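Local coordinates for protein WYL1 (Ruminococcus sp., PDB 6OAW) that serves as an accessory protein with a modulatory role in the Type VI-D CRISPR-Cas system and carries a WYL domain, at residues Ser310-Thr315 with Gly364-Pro369; Arg323-Gln328 with Lys354-Lys359; Ser211-Arg216 with Asp255-Ser260; Ile221-Tyr226 with Cys241-Lys246. All blocks are in the same frame, centred on the assembly; numbering follows the deposited sequence.

How the contacts relate
The four contacts fall into two pairs in different parts of the chain. Contacts 3 and 4, with centres 11 Å apart, share the antiparallel sheet formed by strands between residues 205 and 270, and meet where Asp255 N hydrogen-bonds Cys241 O at 2.8 Å. Contacts 1 and 2, centred 12 Å apart, belong to the C-terminal portion; Phe357 from contact 2 packs against Val312 and Leu314 of contact 1, and both contacts touch the second subunit. Between the pairs the gap is narrowest from contact 2 to contact 3, about 10 Å between nearest atoms, and the centres of contacts 1 and 4 stand 35 Å apart.

Contact 1 of 4, residues Ser310-Thr315 with Gly364-Pro369; sequences SKVYLT and GVILSP
Lys311 faces both Leu367 and Ser368, a classic beta bulge in the antiparallel pairing of strands 310-314 and 364-368. The carbonyl O of Lys311 takes the N-H of Leu367 at 2.7 Å, with a weak second bond from Ser368 N, so one acceptor serves two successive donors. In return Lys311 N reaches Ser368 O at 3.1 Å, lying well above that carbonyl's plane. Beyond the bulge the pairing is regular: Tyr313 and Val365 form a hydrogen-bonded pair, with Tyr313 N to Val365 O at 3.0 Å and Val365 N to Tyr313 O at 2.9 Å.

Val312 and Ile366 share one face, lying side by side with CG2 of Val312 4.2 Å from CG1 of Ile366. Leu314 CD2 lies over the backbone of Gly364, 4.0 Å from its CA. This face is covered by helix 350-357, through Val353 and Phe357, while Ile366 also meets Met376 of helix 370-389. On the other face Tyr313 CB packs against Val365 CB and Leu367 CD1, and the phenol ring leads away from the partner strand.

Strand 342-346 pairs along the other edge of 310-314, which is therefore central in the three-stranded sheet. The outer edge of 364-368 meets the second subunit, whose Tyr387 OH hydrogen-bonds Ile366 N. At the bulge, Ser368 turns its OG between its own N and carbonyl carbon (chi1 67°), which lays the hydroxyl oxygen against Lys311 CB at 3.3 Å.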
loop_
_atom_site.group_PDB
_atom_site.type_symbol
_atom_site.label_atom_id
_atom_site.label_comp_id
_atom_site.label_asym_id
_atom_site.label_seq_id
_atom_site.Cartn_x
_atom_site.Cartn_y
_atom_site.Cartn_z
ATOM N N SER B 310 0.806 -31.725 9.143
ATOM C CA SER B 310 0.958 -31.786 7.676
ATOM C C SER B 310 2.396 -32.217 7.449
ATOM O O SER B 310 3.277 -31.603 8.059
ATOM C CB SER B 310 0.667 -30.486 6.934
ATOM O OG SER B 310 -0.673 -30.080 7.077
ATOM N N LYS B 311 2.606 -33.240 6.622
ATOM C CA LYS B 311 3.948 -33.686 6.216
ATOM C C LYS B 311 4.247 -33.059 4.860
ATOM O O LYS B 311 3.446 -33.275 3.898
ATOM C CB LYS B 311 3.998 -35.210 6.225
ATOM C CG LYS B 311 4.067 -35.811 7.615
ATOM C CD LYS B 311 4.075 -37.319 7.601
ATOM C CE LYS B 311 3.871 -37.915 8.974
ATOM N NZ LYS B 311 4.399 -39.293 8.989
ATOM N N VAL B 312 5.332 -32.290 4.792
ATOM C CA VAL B 312 5.771 -31.607 3.541
ATOM C C VAL B 312 7.236 -31.929 3.277
ATOM O O VAL B 312 8.050 -31.630 4.129
ATOM C CB VAL B 312 5.560 -30.083 3.602
ATOM C CG1 VAL B 312 5.820 -29.459 2.250
ATOM C CG2 VAL B 312 4.161 -29.754 4.062
ATOM N N TYR B 313 7.527 -32.524 2.119
ATOM C CA TYR B 313 8.910 -32.741 1.637
ATOM C C TYR B 313 9.391 -31.425 1.034
ATOM O O TYR B 313 8.725 -30.936 0.091
ATOM C CB TYR B 313 8.989 -33.865 0.612
ATOM C CG TYR B 313 10.388 -34.159 0.152
ATOM C CD1 TYR B 313 11.197 -35.028 0.858
ATOM C CD2 TYR B 313 10.909 -33.564 -0.986
ATOM C CE1 TYR B 313 12.493 -35.289 0.459
ATOM C CE2 TYR B 313 12.200 -33.831 -1.410
ATOM C CZ TYR B 313 12.999 -34.684 -0.677
ATOM O OH TYR B 313 14.277 -34.967 -1.094
ATOM N N LEU B 314 10.459 -30.857 1.604
ATOM C CA LEU B 314 11.128 -29.652 1.047
ATOM C C LEU B 314 12.437 -30.092 0.400
ATOM O O LEU B 314 13.157 -30.875 1.028
ATOM C CB LEU B 314 11.417 -28.646 2.159
ATOM C CG LEU B 314 10.213 -28.174 2.957
ATOM C CD1 LEU B 314 10.654 -27.182 4.002
ATOM C CD2 LEU B 314 9.185 -27.542 2.073
ATOM N N THR B 315 12.709 -29.646 -0.823
ATOM C CA THR B 315 14.061 -29.716 -1.421
ATOM C C THR B 315 14.908 -28.598 -0.820
ATOM O O THR B 315 14.369 -27.808 -0.024
ATOM C CB THR B 315 14.021 -29.572 -2.946
ATOM O OG1 THR B 315 13.416 -28.302 -3.160
ATOM C CG2 THR B 315 13.262 -30.682 -3.644
ATOM N N GLY B 364 8.089 -28.391 -2.522
ATOM C CA GLY B 364 7.257 -28.422 -1.312
ATOM C C GLY B 364 6.072 -29.328 -1.536
ATOM O O GLY B 364 5.011 -28.821 -1.910
ATOM N N VAL B 365 6.265 -30.639 -1.400
ATOM C CA VAL B 365 5.236 -31.658 -1.745
ATOM C C VAL B 365 4.490 -31.992 -0.465
ATOM O O VAL B 365 5.105 -32.572 0.423
ATOM C CB VAL B 365 5.875 -32.909 -2.352
ATOM C CG1 VAL B 365 4.813 -33.904 -2.770
ATOM C CG2 VAL B 365 6.790 -32.586 -3.523
ATOM N N ILE B 366 3.210 -31.652 -0.384
ATOM C CA ILE B 366 2.381 -31.973 0.807
ATOM C C ILE B 366 1.954 -33.441 0.715
ATOM O O ILE B 366 1.149 -33.769 -0.170
ATOM C CB ILE B 366 1.168 -31.044 0.959
ATOM C CG1 ILE B 366 1.553 -29.577 0.807
ATOM C CG2 ILE B 366 0.465 -31.346 2.277
ATOM C CD1 ILE B 366 0.368 -28.622 0.901
ATOM N N LEU B 367 2.499 -34.269 1.609
ATOM C CA LEU B 367 2.316 -35.744 1.640
ATOM C C LEU B 367 1.088 -36.103 2.468
ATOM O O LEU B 367 0.494 -37.130 2.183
ATOM C CB LEU B 367 3.587 -36.406 2.180
ATOM C CG LEU B 367 4.808 -36.095 1.324
ATOM C CD1 LEU B 367 6.073 -36.712 1.877
ATOM C CD2 LEU B 367 4.575 -36.544 -0.113
ATOM N N SER B 368 0.737 -35.295 3.459
ATOM C CA SER B 368 -0.438 -35.544 4.340
ATOM C C SER B 368 -0.840 -34.238 5.002
ATOM O O SER B 368 -0.046 -33.317 5.076
ATOM C CB SER B 368 -0.170 -36.636 5.354
ATOM O OG SER B 368 0.800 -36.189 6.249
ATOM N N PRO B 369 -2.101 -34.086 5.445
ATOM C CA PRO B 369 -3.081 -35.174 5.426
ATOM C C PRO B 369 -3.549 -35.554 3.997
ATOM O O PRO B 369 -3.233 -34.860 3.059
ATOM C CB PRO B 369 -4.179 -34.560 6.324
ATOM C CG PRO B 369 -4.149 -33.103 5.942
ATOM C CD PRO B 369 -2.662 -32.816 5.930
#

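Contact 2 of 4, residues Arg323-Gln328 with Lys354-Lys359; sequences RKILYQ and KYYFNK. Unlike the reference sequence in segment 323-328: Arg323 (reference Gly).
Tyr356 sends its ring from helix 350-357 to the chain that leaves helix 316-324, where its OH donates to Ile325 O. This bond is short, 2.5 Å, and uses a lone pair in the carbonyl plane. CG of Tyr356 is anti to the backbone N (chi1 -172°), which swings the ring out from its helix to this acceptor. Ile325 also brings its side chain obliquely to the ring, with CG2 3.9 Å from Tyr356 CE1. The hydroxyl fixes the end of the ring; Tyr327 O lies at the ring edge, 3.6 Å from Tyr356 CD1.

The contact joins the chain leaving helix 316-324 to helix 350-357 and the residues after it, in the C-terminal alpha/beta portion at the subunit interface: Tyr327 stacks its ring on Tyr327 of the second subunit, Asn358 packs on Lys359 of that subunit and Lys359 on its Asn358. Gln328 has left-handed backbone angles (phi 56°, psi 29°); its O approaches Tyr356 CD1 obliquely to the ring, at 4.0 Å, and takes a hydrogen bond from Gln352 NE2. Lys359 curls back at its end: NZ donates to Tyr356 O at 2.9 Å, and CE comes to 4.0 Å from Ile325 CG2.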
loop_
_atom_site.group_PDB
_atom_site.type_symbol
_atom_site.label_atom_id
_atom_site.label_comp_id
_atom_site.label_asym_id
_atom_site.label_seq_id
_atom_site.Cartn_x
_atom_site.Cartn_y
_atom_site.Cartn_z
ATOM N N ARG B 323 12.496 -19.705 3.428
ATOM C CA ARG B 323 13.244 -18.625 4.122
ATOM C C ARG B 323 12.777 -17.255 3.592
ATOM O O ARG B 323 12.671 -16.318 4.414
ATOM C CB ARG B 323 14.762 -18.821 3.969
ATOM C CG ARG B 323 15.619 -17.728 4.620
ATOM N N LYS B 324 12.524 -17.129 2.286
ATOM C CA LYS B 324 12.295 -15.815 1.607
ATOM C C LYS B 324 10.806 -15.447 1.623
ATOM O O LYS B 324 10.515 -14.260 1.664
ATOM C CB LYS B 324 12.768 -15.816 0.142
ATOM C CG LYS B 324 14.271 -15.711 -0.105
ATOM N N ILE B 325 9.885 -16.416 1.603
ATOM C CA ILE B 325 8.426 -16.133 1.477
ATOM C C ILE B 325 7.775 -16.280 2.860
ATOM O O ILE B 325 7.532 -17.420 3.334
ATOM C CB ILE B 325 7.807 -17.038 0.384
ATOM C CG1 ILE B 325 8.501 -16.850 -0.972
ATOM C CG2 ILE B 325 6.299 -16.841 0.264
ATOM C CD1 ILE B 325 8.114 -17.894 -1.975
ATOM N N LEU B 326 7.460 -15.144 3.472
ATOM C CA LEU B 326 6.963 -15.003 4.854
ATOM C C LEU B 326 5.440 -15.024 4.858
ATOM O O LEU B 326 4.865 -15.390 5.898
ATOM C CB LEU B 326 7.500 -13.689 5.426
ATOM C CG LEU B 326 9.015 -13.649 5.573
ATOM C CD1 LEU B 326 9.453 -12.432 6.375
ATOM C CD2 LEU B 326 9.562 -14.893 6.254
ATOM N N TYR B 327 4.799 -14.626 3.766
ATOM C CA TYR B 327 3.324 -14.459 3.698
ATOM C C TYR B 327 2.629 -15.739 4.149
ATOM O O TYR B 327 2.746 -16.730 3.443
ATOM C CB TYR B 327 2.850 -14.108 2.284
ATOM C CG TYR B 327 1.361 -13.890 2.184
ATOM C CD1 TYR B 327 0.762 -12.858 2.882
ATOM C CD2 TYR B 327 0.552 -14.717 1.416
ATOM C CE1 TYR B 327 -0.604 -12.628 2.785
ATOM C CE2 TYR B 327 -0.817 -14.531 1.345
ATOM C CZ TYR B 327 -1.393 -13.469 2.015
ATOM O OH TYR B 327 -2.735 -13.274 1.927
ATOM N N GLN B 328 1.893 -15.699 5.262
ATOM C CA GLN B 328 1.050 -16.849 5.739
ATOM C C GLN B 328 1.914 -18.111 5.897
ATOM O O GLN B 328 1.390 -19.220 5.741
ATOM C CB GLN B 328 -0.157 -17.034 4.805
ATOM C CG GLN B 328 -1.215 -15.936 5.037
ATOM C CD GLN B 328 -2.483 -16.076 4.220
ATOM O OE1 GLN B 328 -2.560 -16.889 3.263
ATOM N NE2 GLN B 328 -3.467 -15.280 4.646
ATOM N N LYS B 354 -1.496 -25.832 3.020
ATOM C CA LYS B 354 -1.965 -25.977 1.619
ATOM C C LYS B 354 -1.846 -24.625 0.884
ATOM O O LYS B 354 -1.269 -24.566 -0.231
ATOM C CB LYS B 354 -3.435 -26.395 1.690
ATOM C CG LYS B 354 -3.924 -27.473 0.769
ATOM C CD LYS B 354 -5.289 -27.167 0.211
ATOM C CE LYS B 354 -6.392 -27.114 1.238
ATOM N NZ LYS B 354 -7.505 -26.264 0.758
ATOM N N TYR B 355 -2.359 -23.542 1.479
ATOM C CA TYR B 355 -2.298 -22.188 0.864
ATOM C C TYR B 355 -0.834 -21.742 0.749
ATOM O O TYR B 355 -0.531 -20.939 -0.127
ATOM C CB TYR B 355 -3.104 -21.115 1.609
ATOM C CG TYR B 355 -4.602 -21.274 1.601
ATOM C CD1 TYR B 355 -5.243 -22.077 0.673
ATOM C CD2 TYR B 355 -5.387 -20.572 2.495
ATOM C CE1 TYR B 355 -6.626 -22.180 0.643
ATOM C CE2 TYR B 355 -6.765 -20.677 2.493
ATOM C CZ TYR B 355 -7.385 -21.483 1.561
ATOM O OH TYR B 355 -8.747 -21.564 1.536
ATOM N N TYR B 356 0.083 -22.294 1.542
ATOM C CA TYR B 356 1.505 -21.891 1.438
ATOM C C TYR B 356 2.247 -22.695 0.367
ATOM O O TYR B 356 3.015 -22.106 -0.421
ATOM C CB TYR B 356 2.230 -22.064 2.758
ATOM C CG TYR B 356 3.607 -21.479 2.742
ATOM C CD1 TYR B 356 3.803 -20.111 2.733
ATOM C CD2 TYR B 356 4.726 -22.291 2.660
ATOM C CE1 TYR B 356 5.077 -19.574 2.723
ATOM C CE2 TYR B 356 6.005 -21.762 2.611
ATOM C CZ TYR B 356 6.183 -20.398 2.663
ATOM O OH TYR B 356 7.445 -19.861 2.642
ATOM N N PHE B 357 2.063 -24.019 0.369
ATOM C CA PHE B 357 2.875 -24.923 -0.472
ATOM C C PHE B 357 2.196 -25.191 -1.825
ATOM O O PHE B 357 2.836 -25.837 -2.657
ATOM C CB PHE B 357 3.228 -26.177 0.306
ATOM C CG PHE B 357 4.227 -25.940 1.398
ATOM C CD1 PHE B 357 5.521 -25.568 1.090
ATOM C CD2 PHE B 357 3.881 -26.123 2.731
ATOM C CE1 PHE B 357 6.444 -25.388 2.108
ATOM C CE2 PHE B 357 4.799 -25.906 3.742
ATOM C CZ PHE B 357 6.082 -25.556 3.429
ATOM N N ASN B 358 0.986 -24.687 -2.066
ATOM C CA ASN B 358 0.321 -24.892 -3.378
ATOM C C ASN B 358 1.166 -24.308 -4.525
ATOM O O ASN B 358 1.011 -24.814 -5.642
ATOM C CB ASN B 358 -1.116 -24.369 -3.411
ATOM C CG ASN B 358 -1.259 -22.888 -3.138
ATOM O OD1 ASN B 358 -0.259 -22.173 -3.083
ATOM N ND2 ASN B 358 -2.502 -22.443 -3.006
ATOM N N LYS B 359 2.040 -23.317 -4.278
ATOM C CA LYS B 359 2.915 -22.738 -5.329
ATOM C C LYS B 359 4.303 -23.383 -5.357
ATOM O O LYS B 359 5.120 -22.952 -6.128
ATOM C CB LYS B 359 3.049 -21.231 -5.151
ATOM C CG LYS B 359 3.573 -20.792 -3.786
ATOM C CD LYS B 359 3.782 -19.342 -3.660
ATOM C CE LYS B 359 4.050 -18.958 -2.231
ATOM N NZ LYS B 359 2.931 -19.382 -1.365
#

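Contact 3 of 4, residues Ser211-Arg216 with Asp255-Ser260; sequences SNMYSR and DSYRIS
Met213, a selenomethionine, crosses Tyr257 obliquely where the loop after strand 205-211 packs on strand 253-258 of the WYL protein's antiparallel sheet. Its CB meets Tyr257 CD2 at 3.4 Å. CG, anti to the backbone N (chi1 172°), continues beside the same ring atom while lying over the centre of one face of Tyr214. A bend at the next torsion turns SE to Arg258, 3.6 Å from its N; the Arg258 side chain crosses at about a right angle, its CG 3.9 Å from SE. CE ends 3.6 Å from Ser256 O.

Tyr214 presents its edge to the face of Tyr257 in an offset edge-to-face pair, ring planes 67° apart. Its OH donates to Asp255 OD1 at 2.8 Å, on the syn side but out of the carboxylate plane, and is also hydrogen-bonded to Ser304. The anti lone pair of OD1 takes Ser256 N. With an alanine in place of Asp255, Tyr214 OH and Ser256 N would probably lose their shared acceptor, and the phenol would be less firmly fixed. Tyr257 OH hydrogen-bonds Glu245. Ser211 begins an ST turn, its OG accepting from Met213 N at 3.0 Å and lying at the Tyr257 ring edge, 3.4 Å from CE2.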
loop_
_atom_site.group_PDB
_atom_site.type_symbol
_atom_site.label_atom_id
_atom_site.label_comp_id
_atom_site.label_asym_id
_atom_site.label_seq_id
_atom_site.Cartn_x
_atom_site.Cartn_y
_atom_site.Cartn_z
ATOM N N SER B 211 -24.201 -13.437 12.038
ATOM C CA SER B 211 -22.943 -13.922 11.428
ATOM C C SER B 211 -23.246 -14.789 10.211
ATOM O O SER B 211 -24.037 -15.733 10.342
ATOM C CB SER B 211 -22.131 -14.707 12.414
ATOM O OG SER B 211 -20.977 -15.250 11.787
ATOM N N ASN B 212 -22.590 -14.519 9.094
ATOM C CA ASN B 212 -22.452 -15.502 7.983
ATOM C C ASN B 212 -20.955 -15.789 7.843
ATOM O O ASN B 212 -20.489 -16.150 6.751
ATOM C CB ASN B 212 -23.143 -15.027 6.699
ATOM C CG ASN B 212 -22.608 -13.717 6.167
ATOM O OD1 ASN B 212 -21.725 -13.110 6.761
ATOM N ND2 ASN B 212 -23.138 -13.279 5.039
HETATM N N MSE B 213 -20.212 -15.621 8.936
HETATM C CA MSE B 213 -18.767 -15.979 9.007
HETATM C C MSE B 213 -18.583 -17.496 8.835
HETATM O O MSE B 213 -17.649 -17.882 8.110
HETATM C CB MSE B 213 -18.194 -15.524 10.343
HETATM C CG MSE B 213 -16.792 -16.004 10.617
HETATM SE SE MSE B 213 -15.577 -15.109 9.373
HETATM C CE MSE B 213 -13.799 -15.881 9.734
ATOM N N TYR B 214 -19.406 -18.317 9.514
ATOM C CA TYR B 214 -19.280 -19.802 9.559
ATOM C C TYR B 214 -20.545 -20.471 8.992
ATOM O O TYR B 214 -20.725 -21.678 9.222
ATOM C CB TYR B 214 -18.971 -20.270 10.997
ATOM C CG TYR B 214 -17.631 -19.800 11.511
ATOM C CD1 TYR B 214 -16.467 -20.087 10.805
ATOM C CD2 TYR B 214 -17.517 -19.023 12.663
ATOM C CE1 TYR B 214 -15.227 -19.637 11.229
ATOM C CE2 TYR B 214 -16.279 -18.565 13.107
ATOM C CZ TYR B 214 -15.133 -18.891 12.392
ATOM O OH TYR B 214 -13.900 -18.448 12.760
ATOM N N SER B 215 -21.385 -19.715 8.273
ATOM C CA SER B 215 -22.670 -20.197 7.696
ATOM C C SER B 215 -23.014 -19.404 6.426
ATOM O O SER B 215 -22.584 -18.239 6.325
ATOM C CB SER B 215 -23.773 -20.126 8.723
ATOM O OG SER B 215 -23.686 -18.941 9.496
ATOM N N ARG B 216 -23.730 -20.035 5.479
ATOM C CA ARG B 216 -24.245 -19.381 4.240
ATOM C C ARG B 216 -25.390 -18.444 4.638
ATOM O O ARG B 216 -25.346 -17.297 4.183
ATOM C CB ARG B 216 -24.713 -20.386 3.176
ATOM C CG ARG B 216 -25.000 -19.764 1.812
ATOM N N ASP B 255 -12.987 -17.100 19.566
ATOM C CA ASP B 255 -13.063 -17.162 18.088
ATOM C C ASP B 255 -12.638 -15.818 17.501
ATOM O O ASP B 255 -12.402 -14.841 18.281
ATOM C CB ASP B 255 -14.460 -17.588 17.646
ATOM C CG ASP B 255 -14.466 -18.475 16.422
ATOM O OD1 ASP B 255 -13.598 -18.275 15.539
ATOM O OD2 ASP B 255 -15.333 -19.371 16.363
ATOM N N SER B 256 -12.517 -15.805 16.170
ATOM C CA SER B 256 -12.179 -14.619 15.354
ATOM C C SER B 256 -13.145 -14.493 14.170
ATOM O O SER B 256 -13.073 -15.356 13.236
ATOM C CB SER B 256 -10.724 -14.723 14.934
ATOM O OG SER B 256 -10.325 -13.618 14.129
ATOM N N TYR B 257 -13.974 -13.437 14.171
ATOM C CA TYR B 257 -14.960 -13.111 13.119
ATOM C C TYR B 257 -14.475 -11.929 12.269
ATOM O O TYR B 257 -14.196 -10.861 12.830
ATOM C CB TYR B 257 -16.316 -12.754 13.737
ATOM C CG TYR B 257 -17.035 -13.906 14.365
ATOM C CD1 TYR B 257 -16.731 -14.324 15.647
ATOM C CD2 TYR B 257 -17.956 -14.645 13.638
ATOM C CE1 TYR B 257 -17.384 -15.406 16.225
ATOM C CE2 TYR B 257 -18.609 -15.732 14.193
ATOM C CZ TYR B 257 -18.320 -16.109 15.486
ATOM O OH TYR B 257 -18.942 -17.186 16.010
ATOM N N ARG B 258 -14.449 -12.083 10.947
ATOM C CA ARG B 258 -14.314 -10.927 10.010
ATOM C C ARG B 258 -15.386 -9.894 10.380
ATOM O O ARG B 258 -16.574 -10.281 10.467
ATOM C CB ARG B 258 -14.521 -11.385 8.562
ATOM C CG ARG B 258 -13.384 -12.232 8.003
ATOM C CD ARG B 258 -12.335 -11.387 7.314
ATOM N NE ARG B 258 -13.049 -10.613 6.313
ATOM C CZ ARG B 258 -13.208 -10.923 5.042
ATOM N NH1 ARG B 258 -13.941 -10.128 4.276
ATOM N NH2 ARG B 258 -12.593 -11.963 4.519
ATOM N N ILE B 259 -15.026 -8.633 10.606
ATOM C CA ILE B 259 -16.063 -7.626 10.953
ATOM C C ILE B 259 -17.037 -7.472 9.781
ATOM O O ILE B 259 -18.209 -7.089 10.035
ATOM C CB ILE B 259 -15.488 -6.276 11.410
ATOM C CG1 ILE B 259 -14.888 -5.477 10.258
ATOM C CG2 ILE B 259 -14.519 -6.457 12.573
ATOM C CD1 ILE B 259 -14.418 -4.107 10.686
ATOM N N SER B 260 -16.614 -7.793 8.562
ATOM C CA SER B 260 -17.469 -7.690 7.356
ATOM C C SER B 260 -18.553 -8.783 7.337
ATOM O O SER B 260 -19.470 -8.640 6.535
ATOM C CB SER B 260 -16.644 -7.689 6.090
ATOM O OG SER B 260 -15.898 -8.892 5.946
#

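Contact 4 of 4, residues Ile221-Tyr226 with Cys241-Lys246; sequences IRLIPY and CLSDEK
Asp244 holds its carboxylate between its own N and carbonyl carbon (chi1 76°), facing Arg222, whose side chain leaves with CG beside the backbone N and bends at chi3 (-71°) to bring the guanidinium across at about a right angle. The two carboxylate oxygens then divide the work. OD1 accepts the nearly straight bond from Arg222 N at 3.1 Å, met from above the carboxylate plane. OD2 forms a salt bridge with Arg222 NE at 2.8 Å, with a weak bond from NH2. Backbone pairing completes the grip, Asp244 N donating to Arg222 O at 3.3 Å. A leucine replacing Asp244 would probably leave Arg222 N without its acceptor and the guanidinium short of a counter-charge, though NH1 also pairs with Glu275.

Further along this antiparallel beta hairpin, Ile224 and Leu242 form a hydrogen-bonded pair, with Ile224 N to Leu242 O at 2.8 Å and Leu242 N to Ile224 O at 2.9 Å. On the opposite face Leu223 sets CD2 against both Cys241 SG and Ser243 CB. Ile221 lies across Glu245, its CG2 3.8 Å from Glu245 CG. Ser243 OG accepts from Glu245 N at 3.1 Å, an ST turn where the strand ends, and is also hydrogen-bonded to Tyr257 OH.

Strand 205-211 pairs with the outer edge of 219-230, and strand 253-258 with that of 237-243. Tyr257 covers Leu223 and Cys241, while helix 287-298 packs on Leu242 and Tyr226.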
loop_
_atom_site.group_PDB
_atom_site.type_symbol
_atom_site.label_atom_id
_atom_site.label_comp_id
_atom_site.label_asym_id
_atom_site.label_seq_id
_atom_site.Cartn_x
_atom_site.Cartn_y
_atom_site.Cartn_z
ATOM N N ILE B 221 -26.068 -15.153 16.960
ATOM C CA ILE B 221 -25.116 -15.723 17.959
ATOM C C ILE B 221 -24.899 -14.693 19.070
ATOM O O ILE B 221 -25.365 -13.541 18.926
ATOM C CB ILE B 221 -23.797 -16.143 17.288
ATOM C CG1 ILE B 221 -23.017 -14.955 16.725
ATOM C CG2 ILE B 221 -24.064 -17.180 16.215
ATOM C CD1 ILE B 221 -21.613 -15.316 16.262
ATOM N N ARG B 222 -24.227 -15.114 20.141
ATOM C CA ARG B 222 -23.841 -14.256 21.287
ATOM C C ARG B 222 -22.324 -14.082 21.255
ATOM O O ARG B 222 -21.609 -15.096 21.116
ATOM C CB ARG B 222 -24.353 -14.864 22.589
ATOM C CG ARG B 222 -25.873 -14.894 22.676
ATOM C CD ARG B 222 -26.366 -15.363 24.028
ATOM N NE ARG B 222 -26.101 -16.783 24.168
ATOM C CZ ARG B 222 -25.946 -17.419 25.328
ATOM N NH1 ARG B 222 -26.002 -16.763 26.475
ATOM N NH2 ARG B 222 -25.714 -18.719 25.333
ATOM N N LEU B 223 -21.866 -12.827 21.312
ATOM C CA LEU B 223 -20.430 -12.460 21.314
ATOM C C LEU B 223 -20.093 -11.759 22.620
ATOM O O LEU B 223 -20.873 -10.908 23.049
ATOM C CB LEU B 223 -20.139 -11.501 20.166
ATOM C CG LEU B 223 -20.451 -12.020 18.769
ATOM C CD1 LEU B 223 -20.184 -10.924 17.756
ATOM C CD2 LEU B 223 -19.630 -13.259 18.451
ATOM N N ILE B 224 -18.929 -12.084 23.178
ATOM C CA ILE B 224 -18.239 -11.289 24.231
ATOM C C ILE B 224 -16.994 -10.714 23.571
ATOM O O ILE B 224 -15.998 -11.418 23.432
ATOM C CB ILE B 224 -17.912 -12.142 25.473
ATOM C CG1 ILE B 224 -19.136 -12.912 25.988
ATOM C CG2 ILE B 224 -17.315 -11.243 26.555
ATOM C CD1 ILE B 224 -18.826 -13.918 27.071
ATOM N N PRO B 225 -17.045 -9.467 23.054
ATOM C CA PRO B 225 -15.926 -8.888 22.316
ATOM C C PRO B 225 -14.659 -8.812 23.169
ATOM O O PRO B 225 -14.780 -8.572 24.346
ATOM C CB PRO B 225 -16.390 -7.461 21.988
ATOM C CG PRO B 225 -17.898 -7.542 22.055
ATOM C CD PRO B 225 -18.176 -8.534 23.166
ATOM N N TYR B 226 -13.490 -8.996 22.563
ATOM C CA TYR B 226 -12.181 -8.811 23.237
ATOM C C TYR B 226 -11.408 -7.662 22.574
ATOM O O TYR B 226 -11.115 -6.666 23.222
ATOM C CB TYR B 226 -11.387 -10.117 23.257
ATOM C CG TYR B 226 -10.157 -9.995 24.109
ATOM C CD1 TYR B 226 -10.195 -10.198 25.479
ATOM C CD2 TYR B 226 -8.974 -9.569 23.541
ATOM C CE1 TYR B 226 -9.066 -10.015 26.261
ATOM C CE2 TYR B 226 -7.831 -9.397 24.301
ATOM C CZ TYR B 226 -7.885 -9.608 25.665
ATOM O OH TYR B 226 -6.748 -9.451 26.379
ATOM N N CYS B 241 -12.900 -12.575 20.051
ATOM C CA CYS B 241 -14.002 -12.566 21.050
ATOM C C CYS B 241 -14.218 -13.963 21.630
ATOM O O CYS B 241 -13.573 -14.896 21.158
ATOM C CB CYS B 241 -15.286 -12.090 20.389
ATOM S SG CYS B 241 -15.801 -13.175 19.037
ATOM N N LEU B 242 -15.134 -14.095 22.588
ATOM C CA LEU B 242 -15.766 -15.405 22.899
ATOM C C LEU B 242 -17.113 -15.447 22.182
ATOM O O LEU B 242 -17.776 -14.389 22.136
ATOM C CB LEU B 242 -15.940 -15.602 24.404
ATOM C CG LEU B 242 -14.723 -15.271 25.264
ATOM C CD1 LEU B 242 -14.925 -15.777 26.682
ATOM C CD2 LEU B 242 -13.443 -15.850 24.674
ATOM N N SER B 243 -17.464 -16.607 21.620
ATOM C CA SER B 243 -18.732 -16.827 20.885
ATOM C C SER B 243 -19.359 -18.166 21.288
ATOM O O SER B 243 -18.610 -19.082 21.682
ATOM C CB SER B 243 -18.489 -16.759 19.431
ATOM O OG SER B 243 -19.629 -17.204 18.713
ATOM N N ASP B 244 -20.688 -18.255 21.198
ATOM C CA ASP B 244 -21.468 -19.478 21.515
ATOM C C ASP B 244 -21.849 -20.184 20.206
ATOM O O ASP B 244 -22.659 -21.103 20.252
ATOM C CB ASP B 244 -22.684 -19.119 22.373
ATOM C CG ASP B 244 -23.813 -18.469 21.585
ATOM O OD1 ASP B 244 -23.597 -18.177 20.391
ATOM O OD2 ASP B 244 -24.915 -18.302 22.152
ATOM N N GLU B 245 -21.281 -19.786 19.071
ATOM C CA GLU B 245 -21.677 -20.336 17.753
ATOM C C GLU B 245 -21.274 -21.813 17.682
ATOM O O GLU B 245 -22.125 -22.622 17.266
ATOM C CB GLU B 245 -21.074 -19.538 16.599
ATOM C CG GLU B 245 -21.654 -19.933 15.252
ATOM C CD GLU B 245 -21.132 -19.144 14.063
ATOM O OE1 GLU B 245 -20.291 -18.252 14.270
ATOM O OE2 GLU B 245 -21.576 -19.442 12.933
ATOM N N LYS B 246 -20.036 -22.139 18.049
ATOM C CA LYS B 246 -19.398 -23.453 17.749
ATOM C C LYS B 246 -20.107 -24.582 18.528
ATOM O O LYS B 246 -20.134 -25.724 18.031
ATOM C CB LYS B 246 -17.893 -23.388 18.037
#